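Local coordinates for protein haloacid dehalogenase-like hydrolase (Klebsiella pneumoniae subsp. pneumoniae, PDB 3PGV) that probably hydrolyses phosphate esters as a magnesium-dependent phosphatase of the Cof family, in the HAD-like hydrolase superfamily, at residues Asp109-Val114 with Gly156-Gln161; Pro118-Asn123 with Val166-Glu171; Asp189-Ser194 with Leu201-Gly206; Gly207-His212 with Asp237-Ser242. All blocks are in the same frame, centred on the assembly; numbering follows the deposited sequence.

Contact 1 (Asp109-Val114 with Gly156-Gln161); sequences DLFEIV and GELDPQ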
# COMPACT_ATOMS: atom_id res chain seq x y z
N ASP A 109 -19.17 -8.84 -7.60
CA ASP A 109 -19.04 -10.15 -6.98
C ASP A 109 -18.30 -10.07 -5.65
O ASP A 109 -18.71 -10.72 -4.69
CB ASP A 109 -18.34 -11.15 -7.92
CG ASP A 109 -19.18 -11.54 -9.14
OD1 ASP A 109 -20.43 -11.43 -9.07
OD2 ASP A 109 -18.60 -11.99 -10.15
N LEU A 110 -17.22 -9.27 -5.59
CA LEU A 110 -16.43 -9.09 -4.36
C LEU A 110 -17.26 -8.51 -3.23
O LEU A 110 -17.02 -8.83 -2.07
CB LEU A 110 -15.22 -8.18 -4.63
CG LEU A 110 -14.07 -8.80 -5.44
CD1 LEU A 110 -13.04 -7.75 -5.81
CD2 LEU A 110 -13.41 -9.94 -4.66
N PHE A 111 -18.27 -7.67 -3.58
CA PHE A 111 -19.17 -7.05 -2.58
C PHE A 111 -19.94 -8.09 -1.78
O PHE A 111 -20.35 -7.81 -0.65
CB PHE A 111 -20.16 -6.11 -3.27
CG PHE A 111 -19.60 -4.86 -3.89
CD1 PHE A 111 -18.29 -4.47 -3.65
CD2 PHE A 111 -20.41 -4.01 -4.63
CE1 PHE A 111 -17.77 -3.31 -4.22
CE2 PHE A 111 -19.89 -2.84 -5.20
CZ PHE A 111 -18.57 -2.50 -4.99
N GLU A 112 -20.18 -9.29 -2.37
CA GLU A 112 -21.09 -10.28 -1.82
C GLU A 112 -20.48 -11.67 -1.67
O GLU A 112 -21.15 -12.56 -1.16
CB GLU A 112 -22.37 -10.35 -2.71
CG GLU A 112 -23.17 -9.05 -2.74
CD GLU A 112 -23.59 -8.56 -1.36
OE1 GLU A 112 -24.10 -9.39 -0.57
OE2 GLU A 112 -23.41 -7.36 -1.06
N ILE A 113 -19.23 -11.87 -2.14
CA ILE A 113 -18.60 -13.20 -2.16
C ILE A 113 -18.64 -13.92 -0.79
O ILE A 113 -18.88 -15.13 -0.74
CB ILE A 113 -17.18 -13.19 -2.82
CG1 ILE A 113 -16.71 -14.63 -3.16
CG2 ILE A 113 -16.15 -12.42 -1.97
CD1 ILE A 113 -15.42 -14.73 -4.06
N VAL A 114 -18.46 -13.16 0.31
CA VAL A 114 -18.48 -13.75 1.66
C VAL A 114 -19.44 -13.00 2.58
O VAL A 114 -19.14 -12.81 3.75
CB VAL A 114 -17.06 -13.88 2.27
CG1 VAL A 114 -16.29 -15.04 1.65
CG2 VAL A 114 -16.28 -12.58 2.13
N GLY A 156 -26.60 -5.49 -2.80
CA GLY A 156 -27.09 -4.80 -3.99
C GLY A 156 -27.19 -3.29 -3.88
O GLY A 156 -27.43 -2.62 -4.89
N GLU A 157 -27.04 -2.73 -2.67
CA GLU A 157 -27.18 -1.29 -2.53
C GLU A 157 -25.86 -0.49 -2.72
O GLU A 157 -25.85 0.73 -2.54
CB GLU A 157 -27.94 -0.91 -1.22
CG GLU A 157 -27.09 -0.80 0.03
CD GLU A 157 -27.89 -0.47 1.29
OE1 GLU A 157 -29.12 -0.69 1.29
OE2 GLU A 157 -27.26 -0.08 2.30
N LEU A 158 -24.77 -1.16 -3.15
CA LEU A 158 -23.50 -0.45 -3.40
C LEU A 158 -23.12 -0.46 -4.89
O LEU A 158 -23.09 -1.53 -5.51
CB LEU A 158 -22.35 -1.02 -2.52
CG LEU A 158 -20.97 -0.35 -2.67
CD1 LEU A 158 -21.04 1.12 -2.32
CD2 LEU A 158 -19.93 -1.05 -1.83
N ASP A 159 -22.81 0.73 -5.46
CA ASP A 159 -22.43 0.86 -6.87
C ASP A 159 -21.04 0.26 -7.13
O ASP A 159 -20.05 0.67 -6.50
CB ASP A 159 -22.46 2.33 -7.31
CG ASP A 159 -22.20 2.50 -8.80
OD1 ASP A 159 -23.04 2.06 -9.60
OD2 ASP A 159 -21.15 3.04 -9.15
N PRO A 160 -20.93 -0.66 -8.13
CA PRO A 160 -19.64 -1.33 -8.37
C PRO A 160 -18.65 -0.53 -9.24
O PRO A 160 -17.64 -1.09 -9.67
CB PRO A 160 -20.03 -2.67 -8.99
CG PRO A 160 -21.35 -2.44 -9.61
CD PRO A 160 -22.01 -1.26 -8.95
N GLN A 161 -18.87 0.77 -9.38
CA GLN A 161 -17.91 1.61 -10.10
C GLN A 161 -17.13 2.53 -9.16
O GLN A 161 -17.62 2.88 -8.10
CB GLN A 161 -18.60 2.39 -11.23
CG GLN A 161 -18.97 1.48 -12.40
CD GLN A 161 -19.60 2.19 -13.55
OE1 GLN A 161 -20.48 1.67 -14.22
NE2 GLN A 161 -19.12 3.39 -13.84
O HOH W 1 -23.85 -5.58 -3.06

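Contact 2 (Pro118-Asn123 with Val166-Glu171); sequences PKIVTN and VFFTCE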
# COMPACT_ATOMS: atom_id res chain seq x y z
N PRO A 118 -19.71 -15.16 9.01
CA PRO A 118 -19.66 -14.30 10.21
C PRO A 118 -18.23 -13.94 10.64
O PRO A 118 -18.04 -12.97 11.37
CB PRO A 118 -20.38 -15.13 11.27
CG PRO A 118 -20.24 -16.53 10.82
CD PRO A 118 -20.29 -16.48 9.33
N LYS A 119 -17.22 -14.72 10.18
CA LYS A 119 -15.82 -14.50 10.54
C LYS A 119 -15.17 -13.39 9.71
O LYS A 119 -14.18 -12.81 10.15
CB LYS A 119 -15.02 -15.82 10.42
CG LYS A 119 -15.49 -16.91 11.39
CD LYS A 119 -14.68 -18.22 11.23
CE LYS A 119 -13.27 -18.11 11.77
NZ LYS A 119 -12.53 -19.39 11.64
N ILE A 120 -15.72 -13.10 8.51
CA ILE A 120 -15.13 -12.09 7.62
C ILE A 120 -16.01 -10.83 7.49
O ILE A 120 -17.22 -10.94 7.31
CB ILE A 120 -14.80 -12.70 6.23
CG1 ILE A 120 -13.92 -13.96 6.36
CG2 ILE A 120 -14.16 -11.65 5.31
CD1 ILE A 120 -13.77 -14.79 5.01
N VAL A 121 -15.38 -9.65 7.53
CA VAL A 121 -16.04 -8.38 7.21
C VAL A 121 -15.53 -7.91 5.83
O VAL A 121 -14.32 -7.94 5.58
CB VAL A 121 -15.81 -7.29 8.31
CG1 VAL A 121 -16.29 -5.92 7.84
CG2 VAL A 121 -16.48 -7.69 9.63
N THR A 122 -16.45 -7.56 4.92
CA THR A 122 -16.07 -7.07 3.59
C THR A 122 -15.99 -5.54 3.59
O THR A 122 -16.97 -4.86 3.93
CB THR A 122 -17.03 -7.60 2.52
OG1 THR A 122 -17.05 -9.03 2.58
CG2 THR A 122 -16.64 -7.13 1.09
N ASN A 123 -14.83 -5.00 3.20
CA ASN A 123 -14.61 -3.55 3.15
C ASN A 123 -14.39 -3.11 1.73
O ASN A 123 -13.79 -3.84 0.94
CB ASN A 123 -13.42 -3.15 4.01
CG ASN A 123 -13.56 -3.49 5.46
OD1 ASN A 123 -13.90 -2.66 6.27
ND2 ASN A 123 -13.23 -4.72 5.82
N VAL A 166 -11.14 -3.81 -2.68
CA VAL A 166 -12.01 -4.48 -1.73
C VAL A 166 -11.09 -5.25 -0.78
O VAL A 166 -10.10 -5.84 -1.24
CB VAL A 166 -13.03 -5.44 -2.43
CG1 VAL A 166 -13.86 -6.21 -1.39
CG2 VAL A 166 -13.94 -4.67 -3.38
N PHE A 167 -11.33 -5.16 0.53
CA PHE A 167 -10.49 -5.89 1.49
C PHE A 167 -11.29 -6.63 2.53
O PHE A 167 -12.30 -6.13 3.02
CB PHE A 167 -9.41 -4.99 2.11
CG PHE A 167 -9.90 -3.73 2.79
CD1 PHE A 167 -10.26 -2.61 2.04
CD2 PHE A 167 -9.85 -3.60 4.17
CE1 PHE A 167 -10.65 -1.42 2.67
CE2 PHE A 167 -10.22 -2.41 4.79
CZ PHE A 167 -10.61 -1.33 4.04
N PHE A 168 -10.87 -7.85 2.82
CA PHE A 168 -11.56 -8.74 3.74
C PHE A 168 -10.81 -8.82 5.04
O PHE A 168 -9.63 -9.18 5.05
CB PHE A 168 -11.72 -10.13 3.11
CG PHE A 168 -12.38 -10.09 1.75
CD1 PHE A 168 -13.77 -10.08 1.63
CD2 PHE A 168 -11.62 -10.00 0.58
CE1 PHE A 168 -14.38 -9.98 0.38
CE2 PHE A 168 -12.23 -9.90 -0.67
CZ PHE A 168 -13.61 -9.91 -0.76
N THR A 169 -11.46 -8.37 6.14
CA THR A 169 -10.84 -8.40 7.47
C THR A 169 -11.38 -9.56 8.28
O THR A 169 -12.58 -9.83 8.26
CB THR A 169 -10.98 -7.03 8.18
OG1 THR A 169 -12.35 -6.68 8.26
CG2 THR A 169 -10.19 -5.91 7.46
N CYS A 170 -10.48 -10.31 8.93
CA CYS A 170 -10.81 -11.50 9.72
C CYS A 170 -9.68 -11.74 10.73
O CYS A 170 -8.52 -11.80 10.34
CB CYS A 170 -11.00 -12.70 8.80
SG CYS A 170 -11.28 -14.27 9.67
N GLU A 171 -10.01 -11.89 12.02
CA GLU A 171 -9.02 -12.15 13.08
C GLU A 171 -8.27 -13.47 12.84
O GLU A 171 -7.10 -13.59 13.20
CB GLU A 171 -9.70 -12.16 14.46
CG GLU A 171 -10.22 -10.79 14.88
CD GLU A 171 -10.98 -10.75 16.19
OE1 GLU A 171 -12.00 -11.47 16.31
OE2 GLU A 171 -10.60 -9.94 17.07
O HOH W 2 -12.73 -11.68 12.64
O HOH W 3 -13.88 -9.71 11.08

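Contact 3 (Asp189-Ser194 with Leu201-Gly206); sequences DRVNVS and LEVMAG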
# COMPACT_ATOMS: atom_id res chain seq x y z
N ASP A 189 -5.43 -13.19 -13.93
CA ASP A 189 -4.83 -11.89 -14.31
C ASP A 189 -5.72 -10.68 -14.00
O ASP A 189 -5.21 -9.56 -13.95
CB ASP A 189 -4.50 -11.88 -15.83
CG ASP A 189 -3.30 -12.71 -16.21
OD1 ASP A 189 -2.66 -13.29 -15.30
OD2 ASP A 189 -2.98 -12.75 -17.42
N ARG A 190 -7.05 -10.89 -13.94
CA ARG A 190 -8.01 -9.79 -13.77
C ARG A 190 -7.98 -9.15 -12.37
O ARG A 190 -8.54 -8.06 -12.17
CB ARG A 190 -9.43 -10.25 -14.11
CG ARG A 190 -9.59 -10.72 -15.54
CD ARG A 190 -11.05 -10.95 -15.87
NE ARG A 190 -11.80 -9.69 -15.87
CZ ARG A 190 -13.10 -9.60 -15.62
NH1 ARG A 190 -13.80 -10.68 -15.31
NH2 ARG A 190 -13.69 -8.42 -15.62
N VAL A 191 -7.33 -9.81 -11.40
CA VAL A 191 -7.22 -9.29 -10.03
C VAL A 191 -5.79 -9.37 -9.52
O VAL A 191 -5.01 -10.21 -9.98
CB VAL A 191 -8.20 -10.00 -9.01
CG1 VAL A 191 -9.66 -9.70 -9.33
CG2 VAL A 191 -7.94 -11.52 -8.95
N ASN A 192 -5.45 -8.52 -8.56
CA ASN A 192 -4.26 -8.65 -7.77
C ASN A 192 -4.70 -8.87 -6.33
O ASN A 192 -5.27 -7.96 -5.70
CB ASN A 192 -3.37 -7.41 -7.87
CG ASN A 192 -2.20 -7.45 -6.88
OD1 ASN A 192 -1.75 -8.53 -6.43
ND2 ASN A 192 -1.72 -6.29 -6.48
N VAL A 193 -4.56 -10.11 -5.84
CA VAL A 193 -4.92 -10.45 -4.47
C VAL A 193 -3.68 -10.41 -3.59
O VAL A 193 -2.69 -11.09 -3.88
CB VAL A 193 -5.65 -11.83 -4.41
CG1 VAL A 193 -6.06 -12.17 -2.97
CG2 VAL A 193 -6.87 -11.84 -5.32
N SER A 194 -3.70 -9.58 -2.54
CA SER A 194 -2.57 -9.50 -1.61
C SER A 194 -3.01 -9.33 -0.18
O SER A 194 -3.87 -8.50 0.10
CB SER A 194 -1.64 -8.34 -1.99
OG SER A 194 -1.00 -8.55 -3.23
N LEU A 201 -7.04 -9.28 3.86
CA LEU A 201 -6.81 -9.81 2.51
C LEU A 201 -7.39 -8.84 1.50
O LEU A 201 -8.60 -8.60 1.51
CB LEU A 201 -7.47 -11.20 2.38
CG LEU A 201 -7.28 -11.92 1.03
CD1 LEU A 201 -5.78 -12.10 0.71
CD2 LEU A 201 -7.99 -13.25 1.03
N GLU A 202 -6.53 -8.23 0.66
CA GLU A 202 -6.93 -7.15 -0.24
C GLU A 202 -7.00 -7.56 -1.69
O GLU A 202 -6.23 -8.42 -2.14
CB GLU A 202 -6.00 -5.94 -0.07
CG GLU A 202 -5.72 -5.62 1.39
CD GLU A 202 -5.19 -4.24 1.68
OE1 GLU A 202 -5.19 -3.39 0.76
OE2 GLU A 202 -4.90 -3.97 2.86
N VAL A 203 -7.93 -6.92 -2.44
CA VAL A 203 -8.09 -7.20 -3.87
C VAL A 203 -8.10 -5.92 -4.65
O VAL A 203 -8.94 -5.06 -4.42
CB VAL A 203 -9.36 -8.07 -4.18
CG1 VAL A 203 -9.39 -8.47 -5.65
CG2 VAL A 203 -9.43 -9.30 -3.29
N MSE A 204 -7.15 -5.79 -5.58
CA MSE A 204 -7.07 -4.67 -6.51
C MSE A 204 -7.23 -5.21 -7.93
O MSE A 204 -7.19 -6.43 -8.13
CB MSE A 204 -5.72 -3.93 -6.38
CG MSE A 204 -5.62 -3.01 -5.16
SE MSE A 204 -5.56 -3.96 -3.46
CE MSE A 204 -3.99 -5.18 -3.79
N ALA A 205 -7.38 -4.32 -8.93
CA ALA A 205 -7.48 -4.75 -10.34
C ALA A 205 -6.19 -5.38 -10.78
O ALA A 205 -5.13 -5.05 -10.23
CB ALA A 205 -7.79 -3.55 -11.23
N GLY A 206 -6.27 -6.29 -11.74
CA GLY A 206 -5.08 -6.90 -12.31
C GLY A 206 -4.19 -5.86 -12.95
O GLY A 206 -4.69 -4.97 -13.65

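Contact 4 (Gly207-His212 with Asp237-Ser242); sequences GVSKGH and DAEMLS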
# COMPACT_ATOMS: atom_id res chain seq x y z
N GLY A 207 -2.91 -5.92 -12.65
CA GLY A 207 -1.97 -4.93 -13.14
C GLY A 207 -1.82 -3.75 -12.20
O GLY A 207 -1.06 -2.83 -12.48
N VAL A 208 -2.53 -3.78 -11.10
CA VAL A 208 -2.43 -2.74 -10.09
C VAL A 208 -1.67 -3.27 -8.87
O VAL A 208 -2.05 -4.30 -8.32
CB VAL A 208 -3.83 -2.20 -9.70
CG1 VAL A 208 -3.75 -1.28 -8.48
CG2 VAL A 208 -4.50 -1.52 -10.88
N SER A 209 -0.57 -2.61 -8.50
CA SER A 209 0.22 -2.92 -7.31
C SER A 209 1.09 -1.72 -7.00
O SER A 209 1.18 -0.81 -7.83
CB SER A 209 1.09 -4.16 -7.52
OG SER A 209 2.23 -3.87 -8.32
N LYS A 210 1.75 -1.71 -5.82
CA LYS A 210 2.67 -0.62 -5.49
C LYS A 210 3.83 -0.55 -6.50
O LYS A 210 4.27 0.54 -6.85
CB LYS A 210 3.21 -0.78 -4.07
CG LYS A 210 2.16 -0.68 -2.98
CD LYS A 210 2.82 -0.72 -1.63
CE LYS A 210 1.84 -0.78 -0.50
NZ LYS A 210 2.53 -0.73 0.80
N GLY A 211 4.25 -1.73 -7.00
CA GLY A 211 5.32 -1.85 -7.98
C GLY A 211 4.97 -1.29 -9.34
O GLY A 211 5.78 -0.60 -9.94
N HIS A 212 3.76 -1.60 -9.84
CA HIS A 212 3.31 -1.09 -11.13
C HIS A 212 3.07 0.41 -11.05
O HIS A 212 3.38 1.13 -12.00
CB HIS A 212 2.05 -1.82 -11.61
CG HIS A 212 2.27 -3.27 -11.90
ND1 HIS A 212 2.18 -4.23 -10.90
CD2 HIS A 212 2.61 -3.88 -13.06
CE1 HIS A 212 2.45 -5.38 -11.48
NE2 HIS A 212 2.72 -5.23 -12.78
N ASP A 237 3.87 -5.31 -0.88
CA ASP A 237 5.13 -4.65 -1.29
C ASP A 237 5.98 -5.57 -2.20
O ASP A 237 7.00 -5.13 -2.73
CB ASP A 237 5.96 -4.25 -0.05
CG ASP A 237 5.24 -3.29 0.87
OD1 ASP A 237 4.72 -2.28 0.38
OD2 ASP A 237 5.25 -3.53 2.10
N ALA A 238 5.58 -6.86 -2.33
CA ALA A 238 6.35 -7.87 -3.06
C ALA A 238 6.72 -7.45 -4.50
O ALA A 238 7.90 -7.50 -4.86
CB ALA A 238 5.61 -9.20 -3.05
N GLU A 239 5.72 -6.97 -5.29
CA GLU A 239 5.98 -6.52 -6.67
C GLU A 239 6.92 -5.30 -6.68
O GLU A 239 7.89 -5.28 -7.43
CB GLU A 239 4.67 -6.19 -7.43
CG GLU A 239 3.67 -7.34 -7.51
CD GLU A 239 2.77 -7.52 -6.30
OE1 GLU A 239 2.87 -6.70 -5.35
OE2 GLU A 239 1.93 -8.45 -6.31
N MSE A 240 6.67 -4.33 -5.79
CA MSE A 240 7.50 -3.13 -5.67
C MSE A 240 8.95 -3.46 -5.36
O MSE A 240 9.85 -2.91 -5.99
CB MSE A 240 6.93 -2.16 -4.61
CG MSE A 240 7.70 -0.85 -4.52
SE MSE A 240 6.95 0.40 -3.27
CE MSE A 240 7.20 -0.57 -1.64
N LEU A 241 9.17 -4.37 -4.40
CA LEU A 241 10.52 -4.73 -3.96
C LEU A 241 11.29 -5.52 -5.00
O LEU A 241 12.50 -5.36 -5.10
CB LEU A 241 10.48 -5.49 -2.61
CG LEU A 241 9.89 -4.72 -1.42
CD1 LEU A 241 9.96 -5.57 -0.15
CD2 LEU A 241 10.59 -3.40 -1.21
N SER A 242 10.60 -6.36 -5.79
CA SER A 242 11.26 -7.17 -6.82
C SER A 242 11.41 -6.42 -8.15
O SER A 242 12.36 -6.67 -8.88
CB SER A 242 10.55 -8.50 -7.01
OG SER A 242 9.17 -8.33 -7.24
O HOH W 4 2.79 -3.14 3.09

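Contact 1 (Asp109-Val114 with Gly156-Gln161)
Leu158 lies over one face of the Phe111 ring, its CD2 3.8 Å from the ring centroid and 13° off the normal, in a CH-pi contact. The two side chains cross at about a right angle, and Leu158 CG also touches the ring at Phe111 CE2 (3.7 Å). With its CG anti to the backbone N (chi1 -179°), the leucine extends from the loop across the ring. Pro160 comes in obliquely, its CA 3.5 Å from Phe111 CE2, and its CB packs on the same carbon. The carbonyl of Asp159 meets the ring at its edge, with Asp159 O 3.7 Å from Phe111 CE2. The far end of the phenyl group is therefore seated against the bend 158-160. An Asx turn shapes that bend: Asp159 OD2 accepts from Gln161 N (3.2 Å), which sits above the carboxylate plane, and also pairs with Arg126. At the margin a water bridges the segments, donating to Glu112 OE2 (2.7 Å) and accepting from Gly156 N (2.8 Å); the same carboxylate oxygen is salt-bridged to Arg115. Val124 and Ile163 also touch Phe111, an arrangement of helix and loop packed on a sheet that fits the alpha/beta cap domain of Cof-type HAD hydrolases.

Contact 2 (Pro118-Asn123 with Val166-Glu171)
Asn123 stacks on Phe167: its CB lies 3.3 Å from the centroid of the Phe167 ring, and its amide is turned only 11° from the ring plane. The phenylalanine folds back over its partner strand because CG sits between the backbone N and the carbonyl carbon (chi1 56°). From this stack Asn123 ND2 donates to Thr169 OG1 at 3.3 Å, with the acceptor near the amide plane. The same nitrogen reaches Phe167 O at 3.3 Å from above the carbonyl plane, so that oxygen accepts twice, the shorter bond coming from Asn123 N (2.8 Å). Asn123 with Phe167 and Val121 with Thr169 are antiparallel hydrogen-bonded pairs, with the non-hydrogen-bonded pair Thr122 and Phe168 between them. The side chains of that middle pair lie side by side, and Thr122 OG1 meets the ring edge at Phe168 CD1 (3.6 Å). Ile120 CG2 packs on Phe168 CB at 3.6 Å. Where the strands part, one water joins Lys119 O to Glu171 N, and another donates to both Lys119 O and Thr169 O. Further out, Tyr125 meets the Phe167 ring edge-to-face and Lys165 makes a cation-pi contact with it, while Met183 packs on Phe168. Asn123 OD1 accepts from Arg136 and Trp130. With donors and acceptors engaged at both ends, the buried amide is fixed in rotation, its nitrogen facing strand 163-169, and its polar atoms are satisfied inside the sheet.

Contact 3 (Asp189-Ser194 with Leu201-Gly206)
Val203 wedges between two valines of the opposite strand. Its CG1 packs on Val191 CB at 3.9 Å, while its CG2 lies 4.1 Å from Val193 CG2. Val193 fits in turn between Val203 and Leu201, its CG1 touching Leu201 CD1 at 3.7 Å, so the side chains of Val203, Val193 and Leu201 alternate from strand to strand, with Val191 adding its CB and CG1 at one end. In Val193 and Val203 CG1 stands anti to the backbone N (chi1 -179° and -173°), which turns the two methyls of each toward different neighbours.

The other face carries Asn192, Ser194, Glu202 and Met204, the last a selenomethionine. Met204 runs alongside Asn192 and then curls back at its second and third torsions, placing CE 3.6 Å from Asn192 O. It thereby fills the groove beside the asparagine, whose ND2 is held by Val208 O. Glu202 sets its CB against Ser194 O (3.3 Å), while its carboxylate leads off to Lys165 and Ser196.

Between the faces, Asn192 with Met204 and Ser194 with Glu202 are the antiparallel hydrogen-bonded pairs, the bond from Asn192 N to Met204 O being nearly straight (177°). At the end of the pairing Gly206 slots close against the 3-10 segment ending at Arg190: its CA makes a CH...O contact with Asp189 O (3.1 Å), and its N bonds weakly to Arg190 O.

This beta hairpin ends the six-stranded sheet, strand 191-195 outermost and strand 200-205 paired with strand 163-169. Met183 of helix 173-187 covers Leu201 and Val203, and Ile106 and Leu110 of helix 104-110 pack on Val191 and Val203.

Contact 4 (Gly207-His212 with Asp237-Ser242)
The Asp237 carboxylate receives Lys210 NZ on the syn side of OD1, 24° out of its plane, in a 2.7 Å salt bridge. This pair belongs to the active-site region of the HAD fold, and its place in the sequence is consistent with the lysine of motif III and the second aspartate of motif IV. The other flat groups lie by Ser209: the His212 ring has Ser209 CB in plane at its edge and Gly207 C over one face, toward the rim, while Glu239 OE1 comes 3.8 Å from Ser209 CB. Ser209, the N-cap of helix 210-220, shares a 2.6 Å hydrogen bond between its OG and His212 ND1; its OG also rests on Glu239 CB. Extended beyond CG, Lys210 carries NZ along Asp237 to Asp27 and Ala60 O, and to a bound buffer molecule whose sulfonate it salt-bridges. Asp237 OD2 is held by the backbone N of Asp233 and Gly234, so the aspartate ties the lysine to the loop that supplies calcium ligand Asp233. Farther down, the selenomethionine Met240 sets its SE 4.0 Å from Lys210 CB. The two backbones approach closest at Gly211 CA and Met240 CA, 3.4 Å apart.

Contacts 1, 2 and 3 touch one another around the six-stranded sheet. Contact 1 packs on contact 2 where Val114 CG2 meets Phe168 CD1 (3.6 Å), and on contact 3 where Leu110 CD1 meets Val203 CG1 (3.7 Å). Contacts 2 and 3 share the sheet, with Val166 O and Val203 N 2.7 Å apart in a probable hydrogen bond. Contact 3 in turn packs on contact 4 where Asn192 ND2 meets Ser209 CB (3.7 Å). Contact 4 sits at the metal site, the Asp237 side chain about 4 Å from the calcium ion. The bound buffer lies about 3 Å from the Lys210 side chain and about 5 Å from that of Glu202. Contact 1 is remotest from contact 4, their centres about 26 Å apart.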